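Side-chain contact in transcriptional regulator (PDB 2O0Y), which probably binds DNA and regulates transcription as a two-subunit member of the IclR family: residues 27-32 / 60-65. Numbering follows the deposited sequence.
Sequences DLLELF and ATMCAR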
loop_
_atom_site.group_PDB
_atom_site.type_symbol
_atom_site.label_atom_id
_atom_site.label_comp_id
_atom_site.label_asym_id
_atom_site.label_seq_id
_atom_site.Cartn_x
_atom_site.Cartn_y
_atom_site.Cartn_z
ATOM N N ASP B 27 -14.531 17.009 -5.504
ATOM C CA ASP B 27 -14.536 17.938 -4.384
ATOM C C ASP B 27 -14.639 17.233 -3.014
ATOM O O ASP B 27 -14.093 17.692 -1.975
ATOM C CB ASP B 27 -15.713 18.957 -4.557
ATOM C CG ASP B 27 -15.517 19.863 -5.730
ATOM O OD1 ASP B 27 -14.385 19.901 -6.295
ATOM O OD2 ASP B 27 -16.503 20.529 -6.147
ATOM N N LEU B 28 -15.387 16.139 -2.980
ATOM C CA LEU B 28 -15.564 15.380 -1.720
ATOM C C LEU B 28 -14.284 14.633 -1.388
ATOM O O LEU B 28 -13.813 14.694 -0.264
ATOM C CB LEU B 28 -16.742 14.356 -1.849
ATOM C CG LEU B 28 -18.124 15.042 -1.888
ATOM C CD1 LEU B 28 -19.221 14.015 -2.325
ATOM C CD2 LEU B 28 -18.486 15.527 -0.433
ATOM N N LEU B 29 -13.695 13.958 -2.377
ATOM C CA LEU B 29 -12.448 13.222 -2.133
ATOM C C LEU B 29 -11.324 14.151 -1.730
ATOM O O LEU B 29 -10.466 13.814 -0.926
ATOM C CB LEU B 29 -12.074 12.479 -3.408
ATOM C CG LEU B 29 -12.963 11.300 -3.807
ATOM C CD1 LEU B 29 -12.602 10.784 -5.209
ATOM C CD2 LEU B 29 -12.712 10.188 -2.749
ATOM N N GLU B 30 -11.323 15.345 -2.281
ATOM C CA GLU B 30 -10.295 16.338 -1.878
ATOM C C GLU B 30 -10.318 16.704 -0.413
ATOM O O GLU B 30 -9.343 17.244 0.119
ATOM C CB GLU B 30 -10.476 17.605 -2.705
ATOM C CG GLU B 30 -10.167 17.391 -4.169
ATOM C CD GLU B 30 -8.699 17.470 -4.477
ATOM O OE1 GLU B 30 -7.891 17.752 -3.542
ATOM O OE2 GLU B 30 -8.337 17.243 -5.654
ATOM N N LEU B 31 -11.422 16.426 0.285
ATOM C CA LEU B 31 -11.464 16.792 1.714
ATOM C C LEU B 31 -10.724 15.730 2.565
ATOM O O LEU B 31 -10.490 15.920 3.727
ATOM C CB LEU B 31 -12.943 16.857 2.202
ATOM C CG LEU B 31 -13.720 18.063 1.658
ATOM C CD1 LEU B 31 -15.226 17.890 2.004
ATOM C CD2 LEU B 31 -13.125 19.316 2.268
ATOM N N PHE B 32 -10.404 14.582 1.998
ATOM C CA PHE B 32 -9.601 13.573 2.707
ATOM C C PHE B 32 -8.138 13.834 2.507
ATOM O O PHE B 32 -7.640 13.882 1.340
ATOM C CB PHE B 32 -9.950 12.140 2.212
ATOM C CG PHE B 32 -11.406 11.757 2.495
ATOM C CD1 PHE B 32 -12.408 12.238 1.686
ATOM C CD2 PHE B 32 -11.750 10.965 3.612
ATOM C CE1 PHE B 32 -13.761 11.949 1.937
ATOM C CE2 PHE B 32 -13.094 10.651 3.890
ATOM C CZ PHE B 32 -14.114 11.118 3.092
ATOM N N ALA B 60 -23.518 7.732 -0.791
ATOM C CA ALA B 60 -24.146 6.434 -1.024
ATOM C C ALA B 60 -23.535 5.688 -2.233
ATOM O O ALA B 60 -23.118 4.528 -2.107
ATOM C CB ALA B 60 -25.629 6.600 -1.197
ATOM N N THR B 61 -23.485 6.342 -3.401
ATOM C CA THR B 61 -22.889 5.728 -4.592
ATOM C C THR B 61 -21.417 5.373 -4.358
ATOM O O THR B 61 -20.965 4.287 -4.732
ATOM C CB THR B 61 -22.984 6.652 -5.852
ATOM O OG1 THR B 61 -24.356 6.795 -6.208
ATOM C CG2 THR B 61 -22.319 5.973 -7.042
HETATM N N MSE B 62 -20.674 6.289 -3.737
HETATM C CA MSE B 62 -19.245 6.069 -3.376
HETATM C C MSE B 62 -19.016 4.904 -2.438
HETATM O O MSE B 62 -18.097 4.089 -2.664
HETATM C CB MSE B 62 -18.687 7.389 -2.774
HETATM C CG MSE B 62 -18.572 8.452 -3.841
HETATM SE SE MSE B 62 -18.367 10.304 -3.125
HETATM C CE MSE B 62 -16.351 10.251 -2.809
ATOM N N CYS B 63 -19.871 4.772 -1.408
ATOM C CA CYS B 63 -19.773 3.649 -0.473
ATOM C C CYS B 63 -20.147 2.349 -1.223
ATOM O O CYS B 63 -19.471 1.348 -1.088
ATOM C CB CYS B 63 -20.741 3.835 0.707
ATOM S SG CYS B 63 -20.089 4.931 1.937
ATOM N N ALA B 64 -21.219 2.377 -2.025
ATOM C CA ALA B 64 -21.604 1.195 -2.772
ATOM C C ALA B 64 -20.458 0.686 -3.631
ATOM O O ALA B 64 -20.324 -0.491 -3.866
ATOM C CB ALA B 64 -22.814 1.484 -3.629
ATOM N N ARG B 65 -19.628 1.599 -4.103
ATOM C CA ARG B 65 -18.515 1.231 -4.950
ATOM C C ARG B 65 -17.178 1.046 -4.184
ATOM O O ARG B 65 -16.139 0.842 -4.811
ATOM C CB ARG B 65 -18.323 2.316 -6.009
ATOM C CG ARG B 65 -17.585 1.839 -7.223
ATOM C CD ARG B 65 -18.473 0.866 -8.125
ATOM N NE ARG B 65 -17.590 0.409 -9.183
ATOM C CZ ARG B 65 -17.580 0.873 -10.420
ATOM N NH1 ARG B 65 -18.468 1.808 -10.816
ATOM N NH2 ARG B 65 -16.696 0.383 -11.272
#
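M62, a selenomethionine, reaches from helix 52-64 across to helix 18-29 and lays the end of its chain against two neighbouring leucines. Its SE lies 3.9 Å from CD1 of L28, while its methyl carbon CE goes on to L29, 3.6 Å from CD2 and only slightly farther from CG. The chain runs nearly straight out to the selenium (chi2 164°) and then bends at chi3, 83°, which brings CE onto the CG–CD2 side of L29. Each leucine therefore takes a different atom of the same side chain. The backbones stay well apart, with the CA atoms of L29 and M62 9.9 Å from each other, and no hydrogen bond crosses: the contact is small, buried and wholly apolar. Around it, L28 also packs on L44 and T48 of helix 41-48, L29 on L78, and both L29 and M62 on V67. A type I turn runs from L29 to F32, and F32 adds its side chain against L44, L68 and L78. This is part of the hydrophobic core of a winged helix-turn-helix domain, where the first helix packs against the end of the presumed recognition helix, beside the wing strands.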